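Local coordinates for organophosphorus hydrolase (Pseudomonas oleovorans, PDB 4O98), which is a two-zinc lactonase of the metallo-beta-lactamase superfamily, here in an engineered form that hydrolyses phosphotriesters, at residues S72-M77 with H252-A257; L136-H141 with P228-Y233; L243-I248 with R278-A283. All blocks are in the same frame, centred on the assembly; numbering follows the deposited sequence.

Contact 1: S72-M77 with H252-A257; sequences SLLARM and HAVQFA
The backbones of the two segments come close at two neighbouring points, with Leu-73 CA 5.8 Å from Val-254 CA and Leu-74 CA 5.7 Å from Ala-253 CA. No direct hydrogen bond joins them. Ala-253 lies at the close approach, and its CB meets Met-77 CG at 3.7 Å. The Met-77 chain then bends at both chi2 (-61°) and chi3 (-64°), which brings CE to the edge of the His-252 ring, near its plane, 3.9 Å from CE1. Leu-73 comes in with CD1 against Val-254 CB (3.9 Å), the two side chains crossing at about a right angle. Its CD2 branch reaches the methyl group of Ala-257. Leu-74 sends CD2 to Val-254 CG1. One water spans the polar side of the seam. It donates to Leu-73 O at 2.9 Å and to Ala-253 O at 2.8 Å, and it accepts from the Arg-76 guanidinium. The second subunit adjoins the contact: its Glu-316 OE2 is hydrogen-bonded to His-252 NE2, and Met-77 packs on its Arg-304. The contact sets the end of helix 67-76 on the short, weakly bonded helix 252-255, which lies between strand 240-246 and helix 269-286 in the chain.

Contact 2: L136-H141 with P228-Y233; sequences LLTHLH and PGHTSY. With ZN (zinc ion), chain F.
His-230 and Thr-231 meet Thr-138 and His-139 at the start of the HxHxDH zinc motif of the metallo-beta-lactamase fold. The second segment begins as a loop. Gly-229 O accepts a bond from Thr-231 OG1 (2.7 Å), which ties the loop to the first residue of strand 231-237. His-230 follows. Its chi1 of -170° swings the ring away from its own N and over His-139. There His-230 CD2 lies over one face of the His-139 ring, toward the rim, 3.4 Å from His-139 ND1. The ring planes are inclined at 50°. The His-230 nitrogens are used outside the contact, ND1 by Ser-223 OG and NE2 by the backbone N of Asp-247. Thr-138 O lies over a face of the His-230 ring, and it takes the N-H of Thr-231 in its carbonyl plane at 2.8 Å. The covered His-139 ring is fixed at both nitrogens. His-139 ND1 donates to Thr-138 OG1 at 2.9 Å, with the oxygen in the ring plane, and Asp-104 OD2 is hydrogen-bonded to that same oxygen. His-139 NE2 binds zinc at 2.3 Å. His-141 ND1, His-226, Asp-247 and a water complete that zinc's ligands. The arrangement is consistent with Asp-104 and Thr-138 acting as a second shell that orients His-139. Tyr-233 closes the segment. Leu-136 CG sits over the Tyr-233 ring, 3.7 Å from the centroid, a CH-pi contact. Tyr-233 OH is also hydrogen-bonded to Tyr-208 OH, and it donates to Leu-137 O at 2.8 Å from well above the carbonyl plane.

Contact 3: L243-I248 with R278-A283; sequences LVWGDI and RILAEA. With ZN (zinc ion), chain F; ZN (zinc ion), chain E.
Asp-247 OD2 is gripped by both zinc ions, at 1.9 Å from the zinc of chain E and 2.4 Å from the zinc of chain F. One carboxylate oxygen thus bridges the metals, and a water bridges them too. Asp-143, His-144 and His-294 complete the chain E site. Between the two segments the contact is made by apolar side chains, with no hydrogen bond across it. Strand 243-246 runs nearly antiparallel to helix 278-283, at 160°, with 11.7 Å between the axes. This is strand-on-helix packing of the alpha-beta/beta-alpha sandwich. Ile-279 enters the middle of the contact. Ile-279 CG2 meets Leu-243 CD2 at 3.5 Å. The same Ile-279 CG2 lies 3.8 Å from Trp-245 CE3, so one branch fills the angle between a leucine and an indole. Leu-280 approaches the far end of the indole obliquely. Its CD1 is 3.7 Å from Trp-245 CZ3 and 4.0 Å from Ile-248 CD1. Ile-248 folds back within its own segment, with chi1 at 73°, and lays CG1 over the centre of one face of the indole. Its backbone O is hydrogen-bonded to Arg-276 NE, which comes from the same helix, 269-286. Gly-246, at a positive phi of 81°, lies in the turn between Trp-245 and the metal ligand. The chemistry is therefore divided by direction. Leu-243, Trp-245 and Ile-248 bury carbon against the helix, while Asp-247 turns to the metals, where OD2 is shared by both zinc ions.

How the contacts relate
Contacts 2 and 3 lie on the same zinc centre. Their centres are 12 Å apart, and both reach the zinc of chain F and the bridging water. His-139 NE2 and Asp-247 OD2, one from each contact, stand 3.2 Å apart on that metal. Strands 231-237 and 240-246 are neighbours in one sheet, and Tyr-233 O and Val-244 N are 2.8 Å apart, a probable hydrogen bond. Contact 1 is farther out. The His-252 side chain is about 13 Å from a zinc. Contact 1 still touches contact 3, through Phe-256 CZ on Trp-245 CH2 at 3.7 Å. Contacts 1 and 2 do not touch; their nearest atoms are about 11 Å apart.

Contact 1: S72-M77 with H252-A257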
loop_
_atom_site.group_PDB
_atom_site.type_symbol
_atom_site.label_atom_id
_atom_site.label_comp_id
_atom_site.label_asym_id
_atom_site.label_seq_id
_atom_site.Cartn_x
_atom_site.Cartn_y
_atom_site.Cartn_z
ATOM N N SER B 72 -15.566 -15.328 -8.541
ATOM C CA SER B 72 -16.356 -14.168 -8.147
ATOM C C SER B 72 -15.681 -13.417 -6.993
ATOM O O SER B 72 -15.654 -12.184 -6.967
ATOM C CB SER B 72 -17.763 -14.599 -7.754
ATOM O OG SER B 72 -18.472 -13.488 -7.257
ATOM N N LEU B 73 -15.128 -14.171 -6.048
ATOM C CA LEU B 73 -14.419 -13.586 -4.908
ATOM C C LEU B 73 -13.125 -12.917 -5.355
ATOM O O LEU B 73 -12.775 -11.841 -4.864
ATOM C CB LEU B 73 -14.118 -14.659 -3.859
ATOM C CG LEU B 73 -15.291 -15.017 -2.950
ATOM C CD1 LEU B 73 -14.993 -16.269 -2.114
ATOM C CD2 LEU B 73 -15.621 -13.820 -2.046
ATOM N N LEU B 74 -12.415 -13.559 -6.281
ATOM C CA LEU B 74 -11.198 -12.977 -6.844
ATOM C C LEU B 74 -11.506 -11.723 -7.668
ATOM O O LEU B 74 -10.783 -10.722 -7.586
ATOM C CB LEU B 74 -10.452 -13.996 -7.708
ATOM C CG LEU B 74 -9.954 -15.263 -7.022
ATOM C CD1 LEU B 74 -9.434 -16.241 -8.067
ATOM C CD2 LEU B 74 -8.864 -14.927 -6.025
ATOM N N ALA B 75 -12.571 -11.781 -8.463
ATOM C CA ALA B 75 -12.930 -10.649 -9.303
ATOM C C ALA B 75 -13.382 -9.443 -8.496
ATOM O O ALA B 75 -13.116 -8.319 -8.899
ATOM C CB ALA B 75 -13.983 -11.025 -10.336
ATOM N N ARG B 76 -14.052 -9.649 -7.365
ATOM C CA ARG B 76 -14.517 -8.477 -6.619
ATOM C C ARG B 76 -13.345 -7.749 -5.948
ATOM O O ARG B 76 -13.475 -6.600 -5.548
ATOM C CB ARG B 76 -15.636 -8.815 -5.625
ATOM C CG ARG B 76 -15.164 -9.343 -4.291
ATOM C CD ARG B 76 -16.331 -9.798 -3.388
ATOM N NE ARG B 76 -16.703 -8.807 -2.374
ATOM C CZ ARG B 76 -15.995 -8.562 -1.273
ATOM N NH1 ARG B 76 -16.416 -7.651 -0.397
ATOM N NH2 ARG B 76 -14.860 -9.226 -1.041
ATOM N N MET B 77 -12.196 -8.413 -5.840
ATOM C CA MET B 77 -10.984 -7.745 -5.342
ATOM C C MET B 77 -10.020 -7.449 -6.484
ATOM O O MET B 77 -8.846 -7.145 -6.256
ATOM C CB MET B 77 -10.280 -8.590 -4.287
ATOM C CG MET B 77 -11.069 -8.738 -2.986
ATOM S SD MET B 77 -11.420 -7.199 -2.111
ATOM C CE MET B 77 -9.766 -6.644 -1.693
ATOM N N HIS B 252 -5.936 -13.345 0.403
ATOM C CA HIS B 252 -6.733 -12.358 1.135
ATOM C C HIS B 252 -8.147 -12.220 0.566
ATOM O O HIS B 252 -9.095 -11.971 1.301
ATOM C CB HIS B 252 -6.039 -10.987 1.124
ATOM C CG HIS B 252 -6.006 -10.346 -0.231
ATOM N ND1 HIS B 252 -6.861 -9.323 -0.590
ATOM C CD2 HIS B 252 -5.255 -10.616 -1.327
ATOM C CE1 HIS B 252 -6.624 -8.974 -1.843
ATOM N NE2 HIS B 252 -5.654 -9.741 -2.316
ATOM N N ALA B 253 -8.281 -12.394 -0.742
ATOM C CA ALA B 253 -9.554 -12.152 -1.417
ATOM C C ALA B 253 -10.615 -13.220 -1.141
ATOM O O ALA B 253 -11.811 -12.959 -1.290
ATOM C CB ALA B 253 -9.339 -12.002 -2.908
ATOM N N VAL B 254 -10.195 -14.427 -0.772
ATOM C CA VAL B 254 -11.183 -15.477 -0.488
ATOM C C VAL B 254 -11.213 -16.003 0.956
ATOM O O VAL B 254 -12.289 -16.290 1.487
ATOM C CB VAL B 254 -11.180 -16.637 -1.542
ATOM C CG1 VAL B 254 -10.152 -16.411 -2.619
ATOM C CG2 VAL B 254 -11.033 -18.020 -0.882
ATOM N N GLN B 255 -10.053 -16.117 1.600
ATOM C CA GLN B 255 -10.024 -16.738 2.923
ATOM C C GLN B 255 -10.360 -15.835 4.113
ATOM O O GLN B 255 -10.505 -16.337 5.234
ATOM C CB GLN B 255 -8.698 -17.451 3.159
ATOM C CG GLN B 255 -8.377 -18.502 2.121
ATOM C CD GLN B 255 -7.014 -19.080 2.338
ATOM O OE1 GLN B 255 -6.012 -18.464 1.995
ATOM N NE2 GLN B 255 -6.959 -20.257 2.942
ATOM N N PHE B 256 -10.471 -14.522 3.907
ATOM C CA PHE B 256 -11.032 -13.690 4.973
ATOM C C PHE B 256 -12.552 -13.892 4.946
ATOM O O PHE B 256 -13.149 -14.251 5.956
ATOM C CB PHE B 256 -10.675 -12.198 4.828
ATOM C CG PHE B 256 -9.283 -11.828 5.329
ATOM C CD1 PHE B 256 -9.064 -11.520 6.670
ATOM C CD2 PHE B 256 -8.209 -11.753 4.446
ATOM C CE1 PHE B 256 -7.794 -11.167 7.124
ATOM C CE2 PHE B 256 -6.938 -11.403 4.891
ATOM C CZ PHE B 256 -6.729 -11.110 6.233
ATOM N N ALA B 257 -13.162 -13.693 3.774
ATOM C CA ALA B 257 -14.604 -13.881 3.605
ATOM C C ALA B 257 -15.071 -15.339 3.835
ATOM O O ALA B 257 -16.168 -15.572 4.367
ATOM C CB ALA B 257 -15.029 -13.412 2.244
HETATM O O HOH W 1 -13.340 -10.863 -2.239
#

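Contact 2: L136-H141 with P228-Y233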
loop_
_atom_site.group_PDB
_atom_site.type_symbol
_atom_site.label_atom_id
_atom_site.label_comp_id
_atom_site.label_asym_id
_atom_site.label_seq_id
_atom_site.Cartn_x
_atom_site.Cartn_y
_atom_site.Cartn_z
ATOM N N LEU B 136 13.146 -15.413 14.028
ATOM C CA LEU B 136 11.986 -16.210 14.427
ATOM C C LEU B 136 11.363 -16.816 13.170
ATOM O O LEU B 136 11.166 -16.107 12.169
ATOM C CB LEU B 136 10.962 -15.321 15.130
ATOM C CG LEU B 136 10.827 -15.386 16.654
ATOM C CD1 LEU B 136 12.158 -15.677 17.309
ATOM C CD2 LEU B 136 10.225 -14.104 17.222
ATOM N N LEU B 137 11.064 -18.114 13.190
ATOM C CA LEU B 137 10.438 -18.718 12.018
ATOM C C LEU B 137 9.028 -19.179 12.336
ATOM O O LEU B 137 8.812 -19.919 13.290
ATOM C CB LEU B 137 11.271 -19.880 11.479
ATOM C CG LEU B 137 12.698 -19.626 10.967
ATOM C CD1 LEU B 137 13.380 -20.954 10.660
ATOM C CD2 LEU B 137 12.725 -18.745 9.727
ATOM N N THR B 138 8.062 -18.743 11.534
ATOM C CA THR B 138 6.688 -19.183 11.748
ATOM C C THR B 138 6.554 -20.672 11.403
ATOM O O THR B 138 5.829 -21.410 12.076
ATOM C CB THR B 138 5.669 -18.327 10.957
ATOM O OG1 THR B 138 5.938 -18.414 9.546
ATOM C CG2 THR B 138 5.741 -16.864 11.413
ATOM N N HIS B 139 7.259 -21.095 10.357
ATOM C CA HIS B 139 7.343 -22.512 9.980
ATOM C C HIS B 139 8.509 -22.711 9.007
ATOM O O HIS B 139 9.136 -21.734 8.596
ATOM C CB HIS B 139 6.032 -23.034 9.385
ATOM C CG HIS B 139 5.565 -22.297 8.159
ATOM N ND1 HIS B 139 5.432 -20.926 8.116
ATOM C CD2 HIS B 139 5.152 -22.750 6.948
ATOM C CE1 HIS B 139 4.973 -20.562 6.928
ATOM N NE2 HIS B 139 4.786 -21.651 6.203
ATOM N N LEU B 140 8.797 -23.959 8.634
ATOM C CA LEU B 140 10.007 -24.238 7.860
ATOM C C LEU B 140 9.816 -24.377 6.350
ATOM O O LEU B 140 10.711 -24.851 5.651
ATOM C CB LEU B 140 10.763 -25.460 8.422
ATOM C CG LEU B 140 11.605 -25.258 9.694
ATOM C CD1 LEU B 140 12.035 -26.598 10.290
ATOM C CD2 LEU B 140 12.839 -24.390 9.430
ATOM N N HIS B 141 8.669 -23.957 5.832
ATOM C CA HIS B 141 8.488 -23.918 4.382
ATOM C C HIS B 141 9.600 -23.086 3.700
ATOM O O HIS B 141 10.137 -22.149 4.295
ATOM C CB HIS B 141 7.099 -23.361 4.047
ATOM C CG HIS B 141 6.046 -24.407 3.879
ATOM N ND1 HIS B 141 4.707 -24.098 3.758
ATOM C CD2 HIS B 141 6.131 -25.756 3.792
ATOM C CE1 HIS B 141 4.011 -25.212 3.614
ATOM N NE2 HIS B 141 4.852 -26.234 3.628
ATOM N N PRO B 228 2.852 -28.784 10.921
ATOM C CA PRO B 228 2.531 -29.292 12.267
ATOM C C PRO B 228 2.966 -28.408 13.436
ATOM O O PRO B 228 2.310 -28.439 14.482
ATOM C CB PRO B 228 3.258 -30.640 12.316
ATOM C CG PRO B 228 3.313 -31.065 10.881
ATOM C CD PRO B 228 3.593 -29.786 10.132
ATOM N N GLY B 229 4.034 -27.630 13.282
ATOM C CA GLY B 229 4.405 -26.708 14.342
ATOM C C GLY B 229 4.171 -25.237 14.039
ATOM O O GLY B 229 4.684 -24.371 14.757
ATOM N N HIS B 230 3.394 -24.943 12.996
ATOM C CA HIS B 230 3.179 -23.552 12.566
ATOM C C HIS B 230 2.855 -22.619 13.731
ATOM O O HIS B 230 1.952 -22.875 14.531
ATOM C CB HIS B 230 2.080 -23.468 11.505
ATOM C CG HIS B 230 1.969 -22.121 10.864
ATOM N ND1 HIS B 230 1.283 -21.072 11.446
ATOM C CD2 HIS B 230 2.456 -21.650 9.689
ATOM C CE1 HIS B 230 1.353 -20.015 10.653
ATOM N NE2 HIS B 230 2.055 -20.339 9.581
ATOM N N THR B 231 3.604 -21.531 13.825
ATOM C CA THR B 231 3.510 -20.674 14.994
ATOM C C THR B 231 3.428 -19.196 14.600
ATOM O O THR B 231 4.157 -18.731 13.706
ATOM C CB THR B 231 4.692 -20.950 15.941
ATOM O OG1 THR B 231 4.589 -22.291 16.435
ATOM C CG2 THR B 231 4.691 -20.011 17.114
ATOM N N SER B 232 2.517 -18.471 15.248
ATOM C CA SER B 232 2.386 -17.034 15.038
ATOM C C SER B 232 2.983 -16.281 16.225
ATOM O O SER B 232 2.857 -16.720 17.367
ATOM C CB SER B 232 0.916 -16.655 14.844
ATOM O OG SER B 232 0.358 -17.327 13.726
ATOM N N TYR B 233 3.626 -15.147 15.953
ATOM C CA TYR B 233 4.320 -14.387 16.998
ATOM C C TYR B 233 3.613 -13.076 17.329
ATOM O O TYR B 233 3.299 -12.274 16.439
ATOM C CB TYR B 233 5.776 -14.117 16.601
ATOM C CG TYR B 233 6.572 -15.385 16.399
ATOM C CD1 TYR B 233 7.004 -16.133 17.480
ATOM C CD2 TYR B 233 6.888 -15.834 15.120
ATOM C CE1 TYR B 233 7.727 -17.289 17.297
ATOM C CE2 TYR B 233 7.610 -16.995 14.926
ATOM C CZ TYR B 233 8.024 -17.716 16.022
ATOM O OH TYR B 233 8.743 -18.869 15.840
HETATM ZN ZN ZN F . 3.777 -22.057 4.177
HETATM O O HOH W 2 4.632 -21.345 2.386
#

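Contact 3: L243-I248 with R278-A283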
loop_
_atom_site.group_PDB
_atom_site.type_symbol
_atom_site.label_atom_id
_atom_site.label_comp_id
_atom_site.label_asym_id
_atom_site.label_seq_id
_atom_site.Cartn_x
_atom_site.Cartn_y
_atom_site.Cartn_z
ATOM N N LEU B 243 0.442 -9.161 15.475
ATOM C CA LEU B 243 0.562 -10.600 15.289
ATOM C C LEU B 243 1.234 -10.870 13.944
ATOM O O LEU B 243 0.634 -10.640 12.880
ATOM C CB LEU B 243 -0.821 -11.263 15.337
ATOM C CG LEU B 243 -0.863 -12.795 15.375
ATOM C CD1 LEU B 243 -0.341 -13.325 16.716
ATOM C CD2 LEU B 243 -2.261 -13.303 15.109
ATOM N N VAL B 244 2.494 -11.306 13.984
ATOM C CA VAL B 244 3.190 -11.711 12.774
ATOM C C VAL B 244 2.758 -13.151 12.580
ATOM O O VAL B 244 3.291 -14.058 13.218
ATOM C CB VAL B 244 4.713 -11.579 12.933
ATOM C CG1 VAL B 244 5.404 -11.705 11.573
ATOM C CG2 VAL B 244 5.049 -10.238 13.562
ATOM N N TRP B 245 1.759 -13.367 11.723
ATOM C CA TRP B 245 0.962 -14.585 11.842
ATOM C C TRP B 245 1.371 -15.754 10.961
ATOM O O TRP B 245 0.853 -16.858 11.117
ATOM C CB TRP B 245 -0.546 -14.277 11.754
ATOM C CG TRP B 245 -1.131 -14.074 10.387
ATOM C CD1 TRP B 245 -0.519 -14.252 9.175
ATOM C CD2 TRP B 245 -2.469 -13.661 10.103
ATOM N NE1 TRP B 245 -1.404 -13.984 8.155
ATOM C CE2 TRP B 245 -2.605 -13.608 8.703
ATOM C CE3 TRP B 245 -3.572 -13.337 10.903
ATOM C CZ2 TRP B 245 -3.807 -13.237 8.082
ATOM C CZ3 TRP B 245 -4.765 -12.969 10.286
ATOM C CH2 TRP B 245 -4.871 -12.926 8.890
ATOM N N GLY B 246 2.304 -15.516 10.043
ATOM C CA GLY B 246 2.793 -16.588 9.194
ATOM C C GLY B 246 1.841 -16.848 8.042
ATOM O O GLY B 246 1.421 -15.908 7.353
ATOM N N ASP B 247 1.496 -18.117 7.837
ATOM C CA ASP B 247 0.624 -18.506 6.747
ATOM C C ASP B 247 -0.752 -19.005 7.245
ATOM O O ASP B 247 -1.290 -19.967 6.714
ATOM C CB ASP B 247 1.299 -19.587 5.877
ATOM C CG ASP B 247 2.489 -19.055 5.072
ATOM O OD1 ASP B 247 2.881 -17.885 5.269
ATOM O OD2 ASP B 247 3.042 -19.820 4.244
ATOM N N ILE B 248 -1.358 -18.354 8.229
ATOM C CA ILE B 248 -2.680 -18.833 8.636
ATOM C C ILE B 248 -3.683 -18.678 7.482
ATOM O O ILE B 248 -4.738 -19.320 7.453
ATOM C CB ILE B 248 -3.200 -18.179 9.938
ATOM C CG1 ILE B 248 -3.629 -16.741 9.702
ATOM C CG2 ILE B 248 -2.168 -18.266 11.058
ATOM C CD1 ILE B 248 -5.142 -16.588 9.670
ATOM N N ARG B 278 -10.010 -19.303 14.573
ATOM C CA ARG B 278 -9.656 -18.794 15.896
ATOM C C ARG B 278 -8.867 -17.490 15.794
ATOM O O ARG B 278 -9.227 -16.491 16.423
ATOM C CB ARG B 278 -8.838 -19.837 16.670
ATOM C CG ARG B 278 -8.199 -19.318 17.957
ATOM C CD ARG B 278 -7.479 -20.420 18.750
ATOM N NE ARG B 278 -6.201 -20.815 18.150
ATOM C CZ ARG B 278 -5.895 -22.057 17.776
ATOM N NH1 ARG B 278 -6.771 -23.043 17.946
ATOM N NH2 ARG B 278 -4.707 -22.321 17.235
ATOM N N ILE B 279 -7.806 -17.498 14.983
ATOM C CA ILE B 279 -6.920 -16.342 14.868
ATOM C C ILE B 279 -7.662 -15.121 14.297
ATOM O O ILE B 279 -7.516 -14.013 14.803
ATOM C CB ILE B 279 -5.667 -16.653 14.022
ATOM C CG1 ILE B 279 -4.848 -17.796 14.636
ATOM C CG2 ILE B 279 -4.797 -15.415 13.890
ATOM C CD1 ILE B 279 -4.500 -17.591 16.099
ATOM N N LEU B 280 -8.454 -15.328 13.247
ATOM C CA LEU B 280 -9.255 -14.249 12.674
ATOM C C LEU B 280 -10.217 -13.654 13.719
ATOM O O LEU B 280 -10.289 -12.431 13.899
ATOM C CB LEU B 280 -10.056 -14.776 11.490
ATOM C CG LEU B 280 -9.718 -14.412 10.047
ATOM C CD1 LEU B 280 -8.266 -14.099 9.844
ATOM C CD2 LEU B 280 -10.146 -15.554 9.148
ATOM N N ALA B 281 -10.953 -14.529 14.403
ATOM C CA ALA B 281 -11.914 -14.094 15.411
ATOM C C ALA B 281 -11.218 -13.259 16.466
ATOM O O ALA B 281 -11.701 -12.187 16.829
ATOM C CB ALA B 281 -12.618 -15.292 16.042
ATOM N N GLU B 282 -10.070 -13.730 16.942
ATOM C CA GLU B 282 -9.351 -12.980 17.963
ATOM C C GLU B 282 -8.793 -11.644 17.435
ATOM O O GLU B 282 -8.880 -10.616 18.116
ATOM C CB GLU B 282 -8.239 -13.824 18.595
ATOM C CG GLU B 282 -7.840 -13.321 19.974
ATOM C CD GLU B 282 -6.557 -13.930 20.502
ATOM O OE1 GLU B 282 -6.397 -15.174 20.419
ATOM O OE2 GLU B 282 -5.715 -13.149 21.009
ATOM N N ALA B 283 -8.233 -11.662 16.225
ATOM C CA ALA B 283 -7.685 -10.454 15.616
ATOM C C ALA B 283 -8.773 -9.400 15.469
ATOM O O ALA B 283 -8.557 -8.230 15.791
ATOM C CB ALA B 283 -7.047 -10.757 14.265
HETATM ZN ZN ZN F . 3.777 -22.057 4.177
HETATM ZN ZN ZN E . 4.371 -19.247 2.938
HETATM O O HOH W 2 4.632 -21.345 2.386
#